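Local coordinates for Mll3558 protein (Mesorhizobium loti, PDB 3RD6), which is of unknown function but belongs to the AHA1 family, whose Bet v 1-like fold suggests that it may bind a small ligand or a partner protein, at residues F24-R37 with E47-V59. Sequence-based numbering, arbitrary orientation.
Sequences FHAFADKATVRRWR and EFSFDFRVGGGEV
Helix 30-36 runs past strand 47-50 with their axes 10.2 Å apart and their directions 139° from parallel, and Phe48, Phe50 and Phe52, alternate residues along the chain, all point toward the helices. Phe52 receives the methyl of Ala28, a single apolar group facing the flat ring, over one face as a CH-pi contact whose exact closeness is doubtful, while Phe24 CZ lies at its edge, 4.0 Å from Phe52 CE2. Phe50, with CG anti to the backbone N (chi1 -171°), extends its ring edge to the carbonyl oxygens of Phe27 and Ala28, where the slightly positive aromatic hydrogens probably suit the partly negative oxygens, and Val33 CG2 packs 4.1 Å from Phe50 CZ. Lys30 slides past Phe50 in the opposite direction, its CG and CD methylenes against Phe50 CB, and its NZ gives Phe48 O a 2.9 Å hydrogen bond from above the carbonyl plane. Arg34 likewise lays its CG and CD along Phe48. Arg37 NH2 donates almost straight (170°) to Glu58 OE1 at 3.1 Å, in the guanidinium plane, completing a salt bridge. With an alanine in place of Phe52, the Ala28 methyl, Phe24 CZ and Phe76, which meets the Phe52 ring edge-to-face, would probably be left facing a gap. Aromatic packing thus joins the helical pair to the edge of the antiparallel sheet of this Bet v 1-like fold, while the salt bridge from Arg37 probably offsets the charge of Glu58, a buried residue.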
ATOM      1  N   PHE A  24       3.331 -20.683   3.575  1.00 33.12           N
ATOM      2  CA  PHE A  24       2.411 -19.666   4.056  1.00 39.41           C
ATOM      3  C   PHE A  24       2.776 -19.454   5.504  1.00 41.24           C
ATOM      4  O   PHE A  24       3.058 -18.345   5.922  1.00 45.87           O
ATOM      5  CB  PHE A  24       0.964 -20.150   3.986  1.00 40.56           C
ATOM      6  CG  PHE A  24      -0.041 -19.130   4.470  1.00 38.88           C
ATOM      7  CD1 PHE A  24      -0.373 -18.033   3.677  1.00 40.69           C
ATOM      8  CD2 PHE A  24      -0.662 -19.274   5.706  1.00 45.34           C
ATOM      9  CE1 PHE A  24      -1.311 -17.104   4.108  1.00 34.49           C
ATOM     10  CE2 PHE A  24      -1.604 -18.346   6.142  1.00 37.45           C
ATOM     11  CZ  PHE A  24      -1.929 -17.259   5.340  1.00 31.30           C
ATOM     12  N   HIS A  25       2.782 -20.545   6.255  1.00 37.92           N
ATOM     13  CA  HIS A  25       3.110 -20.524   7.672  1.00 37.02           C
ATOM     14  C   HIS A  25       4.304 -19.632   7.967  1.00 46.15           C
ATOM     15  O   HIS A  25       4.269 -18.812   8.882  1.00 44.54           O
ATOM     16  CB  HIS A  25       3.415 -21.946   8.155  1.00 29.25           C
ATOM     17  CG  HIS A  25       3.646 -22.042   9.629  1.00 44.06           C
ATOM     18  ND1 HIS A  25       2.637 -21.878  10.553  1.00 53.38           N
ATOM     19  CD2 HIS A  25       4.781 -22.235  10.343  1.00 36.37           C
ATOM     20  CE1 HIS A  25       3.140 -21.961  11.771  1.00 46.58           C
ATOM     21  NE2 HIS A  25       4.441 -22.176  11.670  1.00 58.39           N
ATOM     22  N   ALA A  26       5.364 -19.791   7.182  1.00 39.88           N
ATOM     23  CA  ALA A  26       6.587 -19.006   7.371  1.00 52.49           C
ATOM     24  C   ALA A  26       6.355 -17.494   7.294  1.00 48.68           C
ATOM     25  O   ALA A  26       7.234 -16.701   7.646  1.00 50.77           O
ATOM     26  CB  ALA A  26       7.638 -19.426   6.341  1.00 54.02           C
ATOM     27  N   PHE A  27       5.178 -17.097   6.825  1.00 49.76           N
ATOM     28  CA  PHE A  27       4.846 -15.687   6.713  1.00 45.21           C
ATOM     29  C   PHE A  27       3.879 -15.256   7.801  1.00 45.04           C
ATOM     30  O   PHE A  27       3.944 -14.134   8.295  1.00 36.90           O
ATOM     31  CB  PHE A  27       4.184 -15.381   5.358  1.00 40.22           C
ATOM     32  CG  PHE A  27       5.133 -15.297   4.208  1.00 46.13           C
ATOM     33  CD1 PHE A  27       5.438 -16.426   3.455  1.00 44.67           C
ATOM     34  CD2 PHE A  27       5.696 -14.078   3.852  1.00 26.59           C
ATOM     35  CE1 PHE A  27       6.295 -16.344   2.353  1.00 48.46           C
ATOM     36  CE2 PHE A  27       6.557 -13.984   2.750  1.00 47.17           C
ATOM     37  CZ  PHE A  27       6.851 -15.123   2.002  1.00 48.92           C
ATOM     38  N   ALA A  28       2.976 -16.160   8.158  1.00 41.33           N
ATOM     39  CA  ALA A  28       1.928 -15.879   9.136  1.00 48.48           C
ATOM     40  C   ALA A  28       2.238 -16.157  10.607  1.00 43.91           C
ATOM     41  O   ALA A  28       1.510 -15.697  11.493  1.00 47.19           O
ATOM     42  CB  ALA A  28       0.647 -16.621   8.723  1.00 31.61           C
ATOM     43  N   ASP A  29       3.305 -16.906  10.867  1.00 47.14           N
ATOM     44  CA  ASP A  29       3.699 -17.238  12.238  1.00 45.15           C
ATOM     45  C   ASP A  29       4.809 -16.305  12.724  1.00 43.45           C
ATOM     46  O   ASP A  29       5.940 -16.350  12.242  1.00 48.59           O
ATOM     47  CB  ASP A  29       4.174 -18.692  12.311  1.00 48.12           C
ATOM     48  CG  ASP A  29       4.588 -19.087  13.690  1.00 52.83           C
ATOM     49  OD1 ASP A  29       3.741 -18.984  14.603  1.00 57.63           O
ATOM     50  OD2 ASP A  29       5.756 -19.492  13.863  1.00 58.13           O
ATOM     51  N   LYS A  30       4.478 -15.469  13.697  1.00 48.00           N
ATOM     52  CA  LYS A  30       5.417 -14.500  14.252  1.00 50.52           C
ATOM     53  C   LYS A  30       6.814 -15.057  14.528  1.00 52.04           C
ATOM     54  O   LYS A  30       7.809 -14.512  14.050  1.00 39.25           O
ATOM     55  CB  LYS A  30       4.821 -13.898  15.523  1.00 48.24           C
ATOM     56  CG  LYS A  30       5.602 -12.753  16.110  1.00 45.63           C
ATOM     57  CD  LYS A  30       4.760 -12.042  17.144  1.00 44.70           C
ATOM     58  CE  LYS A  30       5.588 -11.069  17.952  1.00 56.91           C
ATOM     59  NZ  LYS A  30       6.316 -10.106  17.091  1.00 53.60           N
ATOM     60  N   ALA A  31       6.887 -16.150  15.285  1.00 57.00           N
ATOM     61  CA  ALA A  31       8.171 -16.770  15.619  1.00 52.92           C
ATOM     62  C   ALA A  31       8.996 -17.121  14.373  1.00 54.92           C
ATOM     63  O   ALA A  31      10.145 -16.684  14.229  1.00 58.71           O
ATOM     64  CB  ALA A  31       7.939 -18.018  16.455  1.00 56.97           C
ATOM     65  N   THR A  32       8.413 -17.917  13.478  1.00 49.62           N
ATOM     66  CA  THR A  32       9.115 -18.294  12.267  1.00 41.94           C
ATOM     67  C   THR A  32       9.587 -17.033  11.547  1.00 44.67           C
ATOM     68  O   THR A  32      10.764 -16.904  11.195  1.00 50.16           O
ATOM     69  CB  THR A  32       8.220 -19.104  11.314  1.00 47.51           C
ATOM     70  OG1 THR A  32       7.897 -20.353  11.916  1.00 42.99           O
ATOM     71  CG2 THR A  32       8.941 -19.365   9.997  1.00 47.01           C
ATOM     72  N   VAL A  33       8.664 -16.099  11.338  1.00 47.69           N
ATOM     73  CA  VAL A  33       8.992 -14.862  10.648  1.00 39.57           C
ATOM     74  C   VAL A  33      10.242 -14.217  11.227  1.00 40.70           C
ATOM     75  O   VAL A  33      11.149 -13.843  10.483  1.00 39.17           O
ATOM     76  CB  VAL A  33       7.809 -13.849  10.708  1.00 41.22           C
ATOM     77  CG1 VAL A  33       8.164 -12.568   9.995  1.00 39.87           C
ATOM     78  CG2 VAL A  33       6.585 -14.449  10.079  1.00 34.67           C
ATOM     79  N   ARG A  34      10.296 -14.113  12.551  1.00 38.89           N
ATOM     80  CA  ARG A  34      11.433 -13.476  13.224  1.00 47.87           C
ATOM     81  C   ARG A  34      12.774 -14.155  13.032  1.00 52.11           C
ATOM     82  O   ARG A  34      13.761 -13.719  13.605  1.00 69.22           O
ATOM     83  CB  ARG A  34      11.177 -13.342  14.731  1.00 45.91           C
ATOM     84  CG  ARG A  34      10.053 -12.380  15.103  1.00 53.49           C
ATOM     85  CD  ARG A  34      10.210 -11.883  16.546  1.00 48.14           C
ATOM     86  NE  ARG A  34      11.527 -11.292  16.764  1.00 48.50           N
ATOM     87  CZ  ARG A  34      11.796 -10.364  17.675  1.00 46.97           C
ATOM     88  NH1 ARG A  34      10.837  -9.901  18.472  1.00 42.48           N
ATOM     89  NH2 ARG A  34      13.030  -9.888  17.778  1.00 57.48           N
ATOM     90  N   ARG A  35      12.826 -15.217  12.238  1.00 55.79           N
ATOM     91  CA  ARG A  35      14.089 -15.909  12.036  1.00 60.98           C
ATOM     92  C   ARG A  35      14.690 -15.746  10.645  1.00 64.51           C
ATOM     93  O   ARG A  35      15.909 -15.808  10.491  1.00 71.26           O
ATOM     94  CB  ARG A  35      13.940 -17.388  12.406  1.00 60.53           C
ATOM     95  CG  ARG A  35      13.484 -17.592  13.857  1.00 51.51           C
ATOM     96  CD  ARG A  35      13.648 -19.034  14.325  1.00 43.91           C
ATOM     97  NE  ARG A  35      12.812 -19.968  13.571  1.00 45.57           N
ATOM     98  CZ  ARG A  35      11.603 -20.377  13.946  1.00 43.79           C
ATOM     99  NH1 ARG A  35      11.067 -19.943  15.077  1.00 55.23           N
ATOM    100  NH2 ARG A  35      10.923 -21.226  13.188  1.00 44.47           N
ATOM    101  N   TRP A  36      13.863 -15.527   9.626  1.00 64.11           N
ATOM    102  CA  TRP A  36      14.411 -15.330   8.284  1.00 61.67           C
ATOM    103  C   TRP A  36      14.440 -13.870   7.815  1.00 57.63           C
ATOM    104  O   TRP A  36      15.287 -13.507   7.008  1.00 63.11           O
ATOM    105  CB  TRP A  36      13.692 -16.202   7.235  1.00 61.05           C
ATOM    106  CG  TRP A  36      12.191 -16.107   7.178  1.00 62.33           C
ATOM    107  CD1 TRP A  36      11.301 -16.682   8.040  1.00 58.41           C
ATOM    108  CD2 TRP A  36      11.405 -15.474   6.157  1.00 59.14           C
ATOM    109  NE1 TRP A  36      10.009 -16.452   7.615  1.00 61.52           N
ATOM    110  CE2 TRP A  36      10.045 -15.707   6.468  1.00 56.65           C
ATOM    111  CE3 TRP A  36      11.718 -14.725   5.015  1.00 57.99           C
ATOM    112  CZ2 TRP A  36       9.001 -15.229   5.667  1.00 52.12           C
ATOM    113  CZ3 TRP A  36      10.676 -14.247   4.218  1.00 52.13           C
ATOM    114  CH2 TRP A  36       9.337 -14.497   4.553  1.00 45.46           C
ATOM    115  N   ARG A  37      13.542 -13.034   8.337  1.00 55.25           N
ATOM    116  CA  ARG A  37      13.504 -11.622   7.963  1.00 52.36           C
ATOM    117  C   ARG A  37      14.122 -10.720   9.039  1.00 55.09           C
ATOM    118  O   ARG A  37      14.825  -9.755   8.726  1.00 62.15           O
ATOM    119  CB  ARG A  37      12.070 -11.172   7.736  1.00 55.82           C
ATOM    120  CG  ARG A  37      11.333 -11.879   6.629  1.00 57.23           C
ATOM    121  CD  ARG A  37       9.860 -11.595   6.795  1.00 38.88           C
ATOM    122  NE  ARG A  37       9.683 -10.235   7.300  1.00 52.50           N
ATOM    123  CZ  ARG A  37       8.530  -9.748   7.731  1.00 40.34           C
ATOM    124  NH1 ARG A  37       7.445 -10.513   7.722  1.00 36.89           N
ATOM    125  NH2 ARG A  37       8.468  -8.500   8.160  1.00 47.00           N
ATOM    126  N   GLU A  47      12.659  -3.606  18.022  1.00 47.73           N
ATOM    127  CA  GLU A  47      11.194  -3.661  18.145  1.00 48.57           C
ATOM    128  C   GLU A  47      10.586  -4.422  16.981  1.00 50.37           C
ATOM    129  O   GLU A  47      11.038  -4.304  15.845  1.00 48.78           O
ATOM    130  CB  GLU A  47      10.528  -2.278  18.187  1.00 57.18           C
ATOM    131  CG  GLU A  47       9.077  -2.383  18.663  1.00 64.17           C
ATOM    132  CD  GLU A  47       8.168  -1.261  18.189  1.00 65.47           C
ATOM    133  OE1 GLU A  47       8.582  -0.088  18.195  1.00 66.31           O
ATOM    134  OE2 GLU A  47       7.012  -1.564  17.828  1.00 60.60           O
ATOM    135  N   PHE A  48       9.562  -5.212  17.270  1.00 53.13           N
ATOM    136  CA  PHE A  48       8.899  -5.967  16.225  1.00 46.46           C
ATOM    137  C   PHE A  48       7.496  -6.365  16.639  1.00 49.98           C
ATOM    138  O   PHE A  48       7.295  -7.355  17.337  1.00 50.37           O
ATOM    139  CB  PHE A  48       9.699  -7.222  15.849  1.00 47.25           C
ATOM    140  CG  PHE A  48       9.174  -7.920  14.624  1.00 42.59           C
ATOM    141  CD1 PHE A  48       9.183  -7.275  13.390  1.00 39.61           C
ATOM    142  CD2 PHE A  48       8.606  -9.185  14.710  1.00 50.56           C
ATOM    143  CE1 PHE A  48       8.621  -7.871  12.261  1.00 45.36           C
ATOM    144  CE2 PHE A  48       8.041  -9.792  13.586  1.00 45.22           C
ATOM    145  CZ  PHE A  48       8.049  -9.131  12.360  1.00 34.32           C
ATOM    146  N   SER A  49       6.528  -5.566  16.209  1.00 54.00           N
ATOM    147  CA  SER A  49       5.121  -5.813  16.484  1.00 44.88           C
ATOM    148  C   SER A  49       4.593  -6.484  15.233  1.00 46.21           C
ATOM    149  O   SER A  49       4.730  -5.961  14.136  1.00 42.97           O
ATOM    150  CB  SER A  49       4.386  -4.496  16.707  1.00 41.26           C
ATOM    151  OG  SER A  49       5.032  -3.708  17.700  1.00 54.40           O
ATOM    152  N   PHE A  50       4.015  -7.660  15.393  1.00 44.10           N
ATOM    153  CA  PHE A  50       3.482  -8.388  14.250  1.00 31.92           C
ATOM    154  C   PHE A  50       2.072  -8.860  14.595  1.00 34.65           C
ATOM    155  O   PHE A  50       1.893  -9.721  15.454  1.00 31.65           O
ATOM    156  CB  PHE A  50       4.379  -9.593  13.956  1.00 34.35           C
ATOM    157  CG  PHE A  50       4.068 -10.306  12.670  1.00 32.04           C
ATOM    158  CD1 PHE A  50       4.446  -9.766  11.457  1.00 38.96           C
ATOM    159  CD2 PHE A  50       3.450 -11.553  12.681  1.00 38.18           C
ATOM    160  CE1 PHE A  50       4.223 -10.454  10.273  1.00 41.00           C
ATOM    161  CE2 PHE A  50       3.224 -12.245  11.504  1.00 36.21           C
ATOM    162  CZ  PHE A  50       3.614 -11.691  10.300  1.00 31.72           C
ATOM    163  N   ASP A  51       1.074  -8.276  13.941  1.00 34.60           N
ATOM    164  CA  ASP A  51      -0.309  -8.656  14.174  1.00 35.58           C
ATOM    165  C   ASP A  51      -0.872  -9.136  12.846  1.00 25.34           C
ATOM    166  O   ASP A  51      -1.408  -8.347  12.065  1.00 25.66           O
ATOM    167  CB  ASP A  51      -1.106  -7.461  14.704  1.00 38.79           C
ATOM    168  CG  ASP A  51      -2.580  -7.788  14.918  1.00 40.49           C
ATOM    169  OD1 ASP A  51      -2.985  -8.956  14.666  1.00 40.88           O
ATOM    170  OD2 ASP A  51      -3.327  -6.865  15.332  1.00 32.27           O
ATOM    171  N   PHE A  52      -0.757 -10.439  12.603  1.00 30.37           N
ATOM    172  CA  PHE A  52      -1.206 -11.036  11.348  1.00 28.25           C
ATOM    173  C   PHE A  52      -2.710 -11.182  11.151  1.00 28.51           C
ATOM    174  O   PHE A  52      -3.280 -12.216  11.468  1.00 36.71           O
ATOM    175  CB  PHE A  52      -0.534 -12.392  11.148  1.00 28.77           C
ATOM    176  CG  PHE A  52      -0.577 -12.869   9.737  1.00 38.45           C
ATOM    177  CD1 PHE A  52       0.181 -12.228   8.750  1.00 28.34           C
ATOM    178  CD2 PHE A  52      -1.406 -13.934   9.375  1.00 42.45           C
ATOM    179  CE1 PHE A  52       0.107 -12.638   7.422  1.00 24.85           C
ATOM    180  CE2 PHE A  52      -1.490 -14.355   8.047  1.00 22.58           C
ATOM    181  CZ  PHE A  52      -0.731 -13.706   7.067  1.00 34.82           C
ATOM    182  N   ARG A  53      -3.334 -10.136  10.605  1.00 24.90           N
ATOM    183  CA  ARG A  53      -4.775 -10.092  10.314  1.00 22.51           C
ATOM    184  C   ARG A  53      -5.055  -8.894   9.409  1.00 26.97           C
ATOM    185  O   ARG A  53      -4.290  -7.932   9.406  1.00 28.09           O
ATOM    186  CB  ARG A  53      -5.581  -9.940  11.598  1.00 25.29           C
ATOM    187  CG  ARG A  53      -5.416  -8.602  12.272  1.00 33.79           C
ATOM    188  CD  ARG A  53      -6.193  -8.533  13.578  1.00 38.01           C
ATOM    189  NE  ARG A  53      -5.891  -7.315  14.324  1.00 35.19           N
ATOM    190  CZ  ARG A  53      -6.437  -6.129  14.082  1.00 28.07           C
ATOM    191  NH1 ARG A  53      -7.341  -5.990  13.114  1.00 22.81           N
ATOM    192  NH2 ARG A  53      -6.047  -5.067  14.783  1.00 28.87           N
ATOM    193  N   VAL A  54      -6.118  -8.939   8.613  1.00 24.59           N
ATOM    194  CA  VAL A  54      -6.418  -7.793   7.766  1.00 27.69           C
ATOM    195  C   VAL A  54      -6.678  -6.636   8.724  1.00 35.07           C
ATOM    196  O   VAL A  54      -7.390  -6.795   9.701  1.00 30.84           O
ATOM    197  CB  VAL A  54      -7.685  -8.020   6.905  1.00 34.04           C
ATOM    198  CG1 VAL A  54      -7.897  -6.829   5.962  1.00 20.92           C
ATOM    199  CG2 VAL A  54      -7.561  -9.318   6.121  1.00 31.40           C
ATOM    200  N   GLY A  55      -6.103  -5.474   8.446  1.00 29.37           N
ATOM    201  CA  GLY A  55      -6.292  -4.338   9.330  1.00 32.28           C
ATOM    202  C   GLY A  55      -5.192  -4.316  10.378  1.00 28.80           C
ATOM    203  O   GLY A  55      -4.884  -3.286  10.972  1.00 33.82           O
ATOM    204  N   GLY A  56      -4.602  -5.482  10.604  1.00 26.68           N
ATOM    205  CA  GLY A  56      -3.528  -5.596  11.565  1.00 27.00           C
ATOM    206  C   GLY A  56      -2.231  -5.151  10.925  1.00 41.19           C
ATOM    207  O   GLY A  56      -2.090  -5.164   9.710  1.00 40.24           O
ATOM    208  N   GLY A  57      -1.261  -4.766  11.735  1.00 41.83           N
ATOM    209  CA  GLY A  57      -0.014  -4.318  11.156  1.00 35.82           C
ATOM    210  C   GLY A  57       1.244  -4.865  11.775  1.00 34.60           C
ATOM    211  O   GLY A  57       1.217  -5.692  12.685  1.00 31.42           O
ATOM    212  N   GLU A  58       2.356  -4.368  11.253  1.00 23.87           N
ATOM    213  CA  GLU A  58       3.694  -4.755  11.666  1.00 23.97           C
ATOM    214  C   GLU A  58       4.485  -3.490  11.942  1.00 28.22           C
ATOM    215  O   GLU A  58       4.195  -2.439  11.386  1.00 37.02           O
ATOM    216  CB  GLU A  58       4.334  -5.542  10.529  1.00 13.44           C
ATOM    217  CG  GLU A  58       5.740  -6.050  10.748  1.00 21.98           C
ATOM    218  CD  GLU A  58       6.322  -6.678   9.498  1.00 26.25           C
ATOM    219  OE1 GLU A  58       5.644  -7.516   8.871  1.00 41.51           O
ATOM    220  OE2 GLU A  58       7.466  -6.339   9.135  1.00 41.06           O
ATOM    221  N   VAL A  59       5.448  -3.574  12.847  1.00 33.19           N
ATOM    222  CA  VAL A  59       6.308  -2.440  13.160  1.00 32.74           C
ATOM    223  C   VAL A  59       7.666  -3.016  13.481  1.00 30.90           C
ATOM    224  O   VAL A  59       7.791  -3.906  14.311  1.00 36.35           O
ATOM    225  CB  VAL A  59       5.805  -1.625  14.339  1.00 31.10           C
ATOM    226  CG1 VAL A  59       6.804  -0.509  14.644  1.00 28.03           C
ATOM    227  CG2 VAL A  59       4.450  -1.033  14.014  1.00 21.95           C
TER